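Local structure of putative polysaccharide binding proteins (DUF1812) (Bacteroides thetaiotaomicron VPI-5482, 3GF8) at residues M80-A85 / L104-K109; E121-G126 / I146-I151. The protein is probably an outer-membrane lipoprotein of the FimB/Mfa2 family that serves as a fimbrial assembly or anchor component, with polysaccharide binding also suggested. All blocks are in the same frame, centred on the assembly; numbering follows the deposited sequence. Where two conformers were deposited one is given.

Interaction 1 (M80-A85 / L104-K109); sequences MAWAGA and LKLKLK
A small antiparallel sheet of strands 89-91, 105-108 and 180-182 lies over strand 75-83, and here Leu104 and Leu106 of segment 104-109 meet Met80 and Trp82 of that strand. The two segments meet through side chains and are not paired, with 8.9 Å between Trp82 CA and Leu106 CA. The indole of Trp82 is the centrepiece. Leu106 CD1 sits over one face in a CH-pi contact, 3.7 Å from the centroid of the Trp82 six-membered ring and 17° off its normal, while Leu106 CB approaches the benzo side at Trp82 CZ2 (4.0 Å). Leu106 CG, anti to the backbone N (chi1 -179°), carries CD1 out over the Trp82 ring. The same methyl reaches Ala85 CB at 4.4 Å. Met80, a selenomethionine, was deposited in two conformers, so its approaches are less certain. In the conformer described, the chain folds back along its own strand, CE lies against the opposite face of the Trp82 ring, nearer its rim, and SE points at Leu104 CD2, tip to tip. Leu104 CD2 also comes obliquely to Trp82 NE1 (4.2 Å). In the plane of the indole, a water accepts from Trp82 NE1 at 3.2 Å and donates a weak bond to Leu104 O at 2.9 Å. Ile91 packs against Leu104 and Ala85, and Tyr125 meets Trp82 edge-to-face. Cohesion is thus almost wholly apolar, and the buried indole N-H is satisfied through one water that also reaches the facing backbone.

Interaction 2 (E121-G126 / I146-I151); sequences ETLWYG and IRDTKI
Backbone bonds join Tyr125 to Ile146, with Tyr125 N donating to Ile146 O at 2.8 Å and Ile146 N returning a bond to Tyr125 O. Next along, Trp124 and Arg147 form an antiparallel non-hydrogen-bonded pair, where Trp124 CA directs a C-H at Ile146 O (3.3 Å). Beyond it Asp148 N donates to Leu123 O at 2.9 Å, nearly straight (171°). A side chain then replaces the backbone as acceptor: Leu123 N bonds Thr149 OG1 at 3.1 Å. This is the open end of the hairpin of strands 124-133 and 139-158, away from its turn, where the second strand is interrupted at Asp148 and Thr149 before resuming at Lys150; from there Ile151 pairs with Ser265 and Tyr267. A water between the two segments bonds Thr122 OG1, Thr149 OG1 at 2.7 Å and, weakly, Arg147 NH2. Packing gathers on the face of Trp124 and Arg147. The Arg147 chain is stretched out from CG to NE, its CG over the Trp124 ring and its guanidinium plane turned 60° from it. Thr122 CG2 lies over a face of the Trp124 ring, toward its rim, and also over a face of the guanidinium, 3.5 Å from Arg147 NE, which itself donates to Thr149 O at 3.0 Å. A methionine in place of Arg147 would probably leave Thr149 O without this side-chain donor and remove the water's weak third partner. Beside Tyr125, Asp148 OD2 lies 3.6 Å from Tyr125 CB; Asn185 ND2 bonds Asp148 OD1, and Tyr125 OH donates to His183 O.

In the fold
Both contacts are buried, and their centres lie about 9 Å apart. Strands 75-83 and 124-133 are sheet neighbours, so 80-85 and 121-126 are joined directly: Ala81 O and Ala83 O probably accept from Gly126 N and Trp124 N. Interaction 2 carries that pairing on to strand 139-158, near the centre of the chain, whereas interaction 1 leaves the sheet through its face to meet a separate small sheet. Their chemistry follows this difference. Hydrogen bonds between main chains hold interaction 2, with polar side chains and a water where the strand breaks; interaction 1 rests on apolar side chains.

Interaction 1 (M80-A85 / L104-K109)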
HETATM    1  N   MSE A  80      17.371  -2.759  -5.929  1.00 26.62           N
HETATM    2  CA  MSE A  80      16.078  -2.471  -5.342  0.90 25.00           C
HETATM    3  C   MSE A  80      15.140  -3.564  -5.822  1.00 24.93           C
HETATM    4  O   MSE A  80      15.548  -4.403  -6.605  1.00 28.04           O
HETATM    5  CB  MSE A  80      15.591  -1.025  -5.650  0.90 24.01           C
HETATM    6  CG  MSE A  80      15.459  -0.605  -7.093  0.90 22.95           C
HETATM    7 SE   MSE A  80      13.858  -1.227  -7.917  0.68 23.89          SE
HETATM    8  CE  MSE A  80      12.471  -0.373  -6.808  0.90 29.95           C
ATOM      9  N   ALA A  81      13.908  -3.595  -5.318  1.00 24.58           N
ATOM     10  CA  ALA A  81      12.978  -4.601  -5.775  1.00 23.11           C
ATOM     11  C   ALA A  81      11.530  -4.124  -5.745  1.00 23.94           C
ATOM     12  O   ALA A  81      11.213  -3.147  -5.088  1.00 21.54           O
ATOM     13  CB  ALA A  81      13.129  -5.871  -4.972  1.00 18.60           C
ATOM     14  N   TRP A  82      10.683  -4.802  -6.533  1.00 23.36           N
ATOM     15  CA  TRP A  82       9.233  -4.761  -6.368  1.00 24.18           C
ATOM     16  C   TRP A  82       8.814  -6.197  -6.112  1.00 23.48           C
ATOM     17  O   TRP A  82       9.297  -7.134  -6.759  1.00 22.63           O
ATOM     18  CB  TRP A  82       8.538  -4.259  -7.625  1.00 25.92           C
ATOM     19  CG  TRP A  82       8.641  -2.805  -7.868  1.00 24.88           C
ATOM     20  CD1 TRP A  82       9.352  -2.187  -8.868  1.00 25.45           C
ATOM     21  CD2 TRP A  82       8.000  -1.756  -7.121  1.00 22.87           C
ATOM     22  NE1 TRP A  82       9.192  -0.820  -8.776  1.00 31.62           N
ATOM     23  CE2 TRP A  82       8.367  -0.531  -7.720  1.00 18.23           C
ATOM     24  CE3 TRP A  82       7.141  -1.737  -6.009  1.00 21.12           C
ATOM     25  CZ2 TRP A  82       7.920   0.697  -7.242  1.00 32.14           C
ATOM     26  CZ3 TRP A  82       6.693  -0.526  -5.536  1.00 25.96           C
ATOM     27  CH2 TRP A  82       7.071   0.678  -6.150  1.00 29.63           C
ATOM     28  N   ALA A  83       7.945  -6.372  -5.126  1.00 24.84           N
ATOM     29  CA  ALA A  83       7.528  -7.689  -4.709  1.00 23.86           C
ATOM     30  C   ALA A  83       6.007  -7.735  -4.783  1.00 23.19           C
ATOM     31  O   ALA A  83       5.330  -6.750  -4.496  1.00 23.46           O
ATOM     32  CB  ALA A  83       8.042  -8.017  -3.282  1.00 20.39           C
ATOM     33  N   GLY A  84       5.492  -8.902  -5.173  1.00 24.17           N
ATOM     34  CA  GLY A  84       4.069  -9.081  -5.398  1.00 24.94           C
ATOM     35  C   GLY A  84       3.473  -8.561  -6.706  1.00 23.83           C
ATOM     36  O   GLY A  84       2.298  -8.791  -6.927  1.00 22.22           O
ATOM     37  N   ALA A  85       4.249  -7.876  -7.573  1.00 24.87           N
ATOM     38  CA  ALA A  85       3.657  -7.202  -8.743  1.00 24.67           C
ATOM     39  C   ALA A  85       3.289  -8.234  -9.804  1.00 24.95           C
ATOM     40  O   ALA A  85       4.144  -8.979 -10.287  1.00 28.26           O
ATOM     41  CB  ALA A  85       4.570  -6.097  -9.326  1.00 22.73           C
ATOM     42  N   LEU A 104      12.511   3.706 -14.095  1.00 31.35           N
ATOM     43  CA  LEU A 104      11.722   2.606 -13.527  1.00 31.66           C
ATOM     44  C   LEU A 104      10.497   3.172 -12.806  1.00 31.78           C
ATOM     45  O   LEU A 104      10.629   3.942 -11.840  1.00 28.10           O
ATOM     46  CB  LEU A 104      12.554   1.774 -12.535  1.00 30.89           C
ATOM     47  CG  LEU A 104      11.894   0.483 -12.044  1.00 33.51           C
ATOM     48  CD1 LEU A 104      11.655  -0.378 -13.224  1.00 27.61           C
ATOM     49  CD2 LEU A 104      12.729  -0.269 -11.018  1.00 31.22           C
ATOM     50  N   LYS A 105       9.312   2.810 -13.290  1.00 30.93           N
ATOM     51  CA  LYS A 105       8.086   3.339 -12.721  1.00 29.29           C
ATOM     52  C   LYS A 105       7.070   2.223 -12.716  1.00 28.03           C
ATOM     53  O   LYS A 105       7.081   1.391 -13.592  1.00 27.77           O
ATOM     54  CB  LYS A 105       7.584   4.483 -13.571  1.00 28.31           C
ATOM     55  CG  LYS A 105       8.629   5.559 -13.824  1.00 30.58           C
ATOM     56  CD  LYS A 105       8.065   6.684 -14.639  1.00 30.80           C
ATOM     57  CE  LYS A 105       9.054   7.810 -14.688  1.00 37.85           C
ATOM     58  NZ  LYS A 105       8.748   8.666 -15.811  1.00 42.65           N
ATOM     59  N   LEU A 106       6.183   2.235 -11.731  1.00 26.39           N
ATOM     60  CA  LEU A 106       5.150   1.234 -11.591  1.00 25.96           C
ATOM     61  C   LEU A 106       3.849   2.016 -11.638  1.00 26.56           C
ATOM     62  O   LEU A 106       3.694   3.043 -10.965  1.00 25.27           O
ATOM     63  CB  LEU A 106       5.336   0.475 -10.295  1.00 25.19           C
ATOM     64  CG  LEU A 106       4.352  -0.666  -9.939  1.00 31.63           C
ATOM     65  CD1 LEU A 106       5.004  -1.728  -9.087  1.00 22.88           C
ATOM     66  CD2 LEU A 106       3.163  -0.126  -9.228  1.00 19.48           C
ATOM     67  N   LYS A 107       2.929   1.569 -12.479  1.00 25.95           N
ATOM     68  CA  LYS A 107       1.649   2.251 -12.589  1.00 25.95           C
ATOM     69  C   LYS A 107       0.513   1.259 -12.392  1.00 25.75           C
ATOM     70  O   LYS A 107       0.491   0.203 -13.013  1.00 21.51           O
ATOM     71  CB  LYS A 107       1.546   2.987 -13.922  1.00 25.82           C
ATOM     72  CG  LYS A 107       0.246   3.725 -14.059  1.00 33.82           C
ATOM     73  CD  LYS A 107       0.077   4.375 -15.407  1.00 30.45           C
ATOM     74  CE  LYS A 107       0.494   5.843 -15.363  1.00 42.27           C
ATOM     75  NZ  LYS A 107       0.398   6.497 -16.693  1.00 42.93           N
ATOM     76  N   LEU A 108      -0.407   1.566 -11.476  1.00 27.40           N
ATOM     77  CA  LEU A 108      -1.627   0.761 -11.329  1.00 26.10           C
ATOM     78  C   LEU A 108      -2.429   0.900 -12.621  1.00 26.16           C
ATOM     79  O   LEU A 108      -2.636   2.015 -13.102  1.00 25.63           O
ATOM     80  CB  LEU A 108      -2.467   1.255 -10.142  1.00 29.54           C
ATOM     81  CG  LEU A 108      -3.823   0.626  -9.843  1.00 24.72           C
ATOM     82  CD1 LEU A 108      -3.700  -0.855  -9.511  1.00 26.28           C
ATOM     83  CD2 LEU A 108      -4.551   1.405  -8.679  1.00 23.44           C
ATOM     84  N   LYS A 109      -2.837  -0.226 -13.205  1.00 23.92           N
ATOM     85  CA  LYS A 109      -3.609  -0.211 -14.428  1.00 22.60           C
ATOM     86  C   LYS A 109      -4.989   0.349 -14.160  1.00 23.16           C
ATOM     87  O   LYS A 109      -5.606   0.039 -13.124  1.00 24.38           O
ATOM     88  CB  LYS A 109      -3.735  -1.635 -14.985  1.00 23.11           C
ATOM     89  CG  LYS A 109      -2.390  -2.215 -15.492  1.00 29.04           C
ATOM     90  CD  LYS A 109      -2.648  -3.576 -16.123  1.00 31.04           C
ATOM     91  CE  LYS A 109      -1.409  -4.339 -16.472  1.00 36.93           C
ATOM     92  NZ  LYS A 109      -1.731  -5.794 -16.622  1.00 27.54           N
TER
HETATM   93  O   HOH W   1       9.420   2.223  -9.871  1.00 22.60           O

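Interaction 2 (E121-G126 / I146-I151)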
ATOM      1  N   GLU A 121      -3.534  -7.554  -5.988  1.00 22.70           N
ATOM      2  CA  GLU A 121      -2.491  -8.353  -5.334  1.00 23.66           C
ATOM      3  C   GLU A 121      -1.528  -7.398  -4.613  1.00 24.06           C
ATOM      4  O   GLU A 121      -1.195  -6.276  -5.119  1.00 23.76           O
ATOM      5  CB  GLU A 121      -1.767  -9.262  -6.337  1.00 24.12           C
ATOM      6  CG  GLU A 121      -0.805  -8.565  -7.305  1.00 19.98           C
ATOM      7  CD  GLU A 121      -1.441  -7.977  -8.557  1.00 21.97           C
ATOM      8  OE1 GLU A 121      -2.670  -7.861  -8.637  1.00 27.10           O
ATOM      9  OE2 GLU A 121      -0.687  -7.624  -9.496  1.00 22.61           O
ATOM     10  N   THR A 122      -1.150  -7.806  -3.409  1.00 24.46           N
ATOM     11  CA  THR A 122      -0.428  -6.954  -2.490  1.00 25.41           C
ATOM     12  C   THR A 122       0.943  -6.664  -3.062  1.00 26.39           C
ATOM     13  O   THR A 122       1.615  -7.565  -3.617  1.00 22.49           O
ATOM     14  CB  THR A 122      -0.316  -7.585  -1.108  1.00 27.44           C
ATOM     15  OG1 THR A 122      -1.629  -7.678  -0.566  1.00 20.87           O
ATOM     16  CG2 THR A 122       0.585  -6.747  -0.162  1.00 17.56           C
ATOM     17  N   LEU A 123       1.292  -5.377  -2.966  1.00 22.17           N
ATOM     18  CA  LEU A 123       2.488  -4.835  -3.546  1.00 27.48           C
ATOM     19  C   LEU A 123       3.460  -4.359  -2.451  1.00 26.54           C
ATOM     20  O   LEU A 123       3.050  -3.617  -1.548  1.00 24.18           O
ATOM     21  CB  LEU A 123       2.128  -3.651  -4.441  1.00 26.76           C
ATOM     22  CG  LEU A 123       3.311  -3.033  -5.172  1.00 23.42           C
ATOM     23  CD1 LEU A 123       3.831  -4.025  -6.219  1.00 23.18           C
ATOM     24  CD2 LEU A 123       2.879  -1.715  -5.803  1.00 17.41           C
ATOM     25  N   TRP A 124       4.720  -4.802  -2.539  1.00 24.21           N
ATOM     26  CA  TRP A 124       5.789  -4.304  -1.652  1.00 26.33           C
ATOM     27  C   TRP A 124       6.912  -3.647  -2.443  1.00 26.54           C
ATOM     28  O   TRP A 124       7.278  -4.115  -3.531  1.00 25.23           O
ATOM     29  CB  TRP A 124       6.421  -5.431  -0.805  1.00 28.20           C
ATOM     30  CG  TRP A 124       5.550  -6.078   0.229  1.00 23.26           C
ATOM     31  CD1 TRP A 124       5.485  -5.766   1.554  1.00 27.69           C
ATOM     32  CD2 TRP A 124       4.667  -7.198   0.037  1.00 26.48           C
ATOM     33  NE1 TRP A 124       4.600  -6.608   2.197  1.00 21.26           N
ATOM     34  CE2 TRP A 124       4.079  -7.489   1.291  1.00 24.34           C
ATOM     35  CE3 TRP A 124       4.300  -7.967  -1.069  1.00 24.03           C
ATOM     36  CZ2 TRP A 124       3.134  -8.511   1.460  1.00 22.04           C
ATOM     37  CZ3 TRP A 124       3.362  -8.995  -0.893  1.00 23.05           C
ATOM     38  CH2 TRP A 124       2.803  -9.257   0.367  1.00 28.34           C
ATOM     39  N   TYR A 125       7.466  -2.578  -1.863  1.00 28.30           N
ATOM     40  CA  TYR A 125       8.602  -1.846  -2.421  1.00 25.09           C
ATOM     41  C   TYR A 125       9.866  -2.250  -1.679  1.00 25.81           C
ATOM     42  O   TYR A 125       9.883  -2.336  -0.453  1.00 22.80           O
ATOM     43  CB  TYR A 125       8.359  -0.343  -2.297  1.00 24.83           C
ATOM     44  CG  TYR A 125       9.576   0.467  -2.619  1.00 23.94           C
ATOM     45  CD1 TYR A 125       9.970   0.665  -3.941  1.00 16.48           C
ATOM     46  CD2 TYR A 125      10.348   1.040  -1.606  1.00 24.24           C
ATOM     47  CE1 TYR A 125      11.104   1.409  -4.249  1.00 28.59           C
ATOM     48  CE2 TYR A 125      11.479   1.795  -1.900  1.00 27.11           C
ATOM     49  CZ  TYR A 125      11.868   1.962  -3.223  1.00 29.27           C
ATOM     50  OH  TYR A 125      12.992   2.682  -3.517  1.00 21.97           O
ATOM     51  N   GLY A 126      10.922  -2.540  -2.436  1.00 26.87           N
ATOM     52  CA  GLY A 126      12.186  -2.968  -1.870  1.00 26.60           C
ATOM     53  C   GLY A 126      13.117  -1.808  -1.975  1.00 27.02           C
ATOM     54  O   GLY A 126      13.444  -1.393  -3.084  1.00 27.35           O
ATOM     55  N   ILE A 146       8.559  -2.643   2.033  1.00 26.41           N
ATOM     56  CA  ILE A 146       7.545  -1.735   2.555  1.00 24.67           C
ATOM     57  C   ILE A 146       6.239  -1.956   1.802  1.00 25.65           C
ATOM     58  O   ILE A 146       6.207  -1.893   0.558  1.00 26.54           O
ATOM     59  CB  ILE A 146       8.018  -0.276   2.342  1.00 27.60           C
ATOM     60  CG1 ILE A 146       9.286  -0.010   3.185  1.00 30.06           C
ATOM     61  CG2 ILE A 146       6.906   0.734   2.686  1.00 21.19           C
ATOM     62  CD1 ILE A 146       9.836   1.310   2.963  1.00 34.13           C
ATOM     63  N   ARG A 147       5.152  -2.167   2.540  1.00 24.85           N
ATOM     64  CA  ARG A 147       3.887  -2.466   1.918  1.00 25.14           C
ATOM     65  C   ARG A 147       3.267  -1.212   1.404  1.00 25.03           C
ATOM     66  O   ARG A 147       3.170  -0.218   2.130  1.00 23.76           O
ATOM     67  CB  ARG A 147       2.929  -3.185   2.864  1.00 25.62           C
ATOM     68  CG  ARG A 147       1.691  -3.652   2.156  1.00 24.84           C
ATOM     69  CD  ARG A 147       0.905  -4.708   2.937  1.00 25.46           C
ATOM     70  NE  ARG A 147      -0.482  -4.740   2.482  1.00 21.14           N
ATOM     71  CZ  ARG A 147      -1.411  -5.551   2.958  1.00 24.72           C
ATOM     72  NH1 ARG A 147      -1.145  -6.397   3.941  1.00 24.45           N
ATOM     73  NH2 ARG A 147      -2.626  -5.511   2.457  1.00 27.24           N
ATOM     74  N   ASP A 148       2.846  -1.259   0.135  1.00 24.50           N
ATOM     75  CA  ASP A 148       2.333  -0.067  -0.546  1.00 24.19           C
ATOM     76  C   ASP A 148       0.812  -0.075  -0.740  1.00 23.41           C
ATOM     77  O   ASP A 148       0.177   0.989  -0.914  1.00 24.95           O
ATOM     78  CB  ASP A 148       3.010   0.058  -1.925  1.00 27.17           C
ATOM     79  CG  ASP A 148       4.357   0.775  -1.877  1.00 24.56           C
ATOM     80  OD1 ASP A 148       4.780   1.267  -0.807  1.00 24.39           O
ATOM     81  OD2 ASP A 148       4.997   0.848  -2.944  1.00 26.42           O
ATOM     82  N   THR A 149       0.226  -1.265  -0.766  1.00 23.32           N
ATOM     83  CA  THR A 149      -1.200  -1.398  -0.956  1.00 20.94           C
ATOM     84  C   THR A 149      -1.878  -1.499   0.421  1.00 24.28           C
ATOM     85  O   THR A 149      -1.355  -2.134   1.350  1.00 25.31           O
ATOM     86  CB  THR A 149      -1.535  -2.581  -1.846  1.00 20.67           C
ATOM     87  OG1 THR A 149      -0.813  -3.727  -1.413  1.00 19.53           O
ATOM     88  CG2 THR A 149      -1.181  -2.268  -3.295  1.00 23.12           C
ATOM     89  N   LYS A 150      -3.030  -0.836   0.540  1.00 23.02           N
ATOM     90  CA  LYS A 150      -3.693  -0.656   1.819  1.00 25.89           C
ATOM     91  C   LYS A 150      -5.167  -1.113   1.716  1.00 25.36           C
ATOM     92  O   LYS A 150      -5.928  -0.679   0.838  1.00 25.86           O
ATOM     93  CB  LYS A 150      -3.579   0.813   2.234  1.00 24.15           C
ATOM     94  CG  LYS A 150      -2.159   1.325   2.265  1.00 27.75           C
ATOM     95  CD  LYS A 150      -1.316   0.678   3.410  1.00 26.27           C
ATOM     96  CE  LYS A 150       0.177   0.712   3.118  1.00 29.51           C
ATOM     97  NZ  LYS A 150       1.022   0.292   4.304  1.00 20.10           N
ATOM     98  N   ILE A 151      -5.560  -1.994   2.613  1.00 25.58           N
ATOM     99  CA  ILE A 151      -6.888  -2.543   2.607  1.00 27.51           C
ATOM    100  C   ILE A 151      -7.638  -1.862   3.741  1.00 30.42           C
ATOM    101  O   ILE A 151      -7.093  -1.668   4.835  1.00 32.04           O
ATOM    102  CB  ILE A 151      -6.829  -4.060   2.736  1.00 27.52           C
ATOM    103  CG1 ILE A 151      -6.156  -4.632   1.466  1.00 31.14           C
ATOM    104  CG2 ILE A 151      -8.235  -4.620   2.931  1.00 25.99           C
ATOM    105  CD1 ILE A 151      -6.029  -6.092   1.425  1.00 30.53           C
TER
HETATM  106  O   HOH W   2      -2.871  -5.214  -0.382  1.00 20.06           O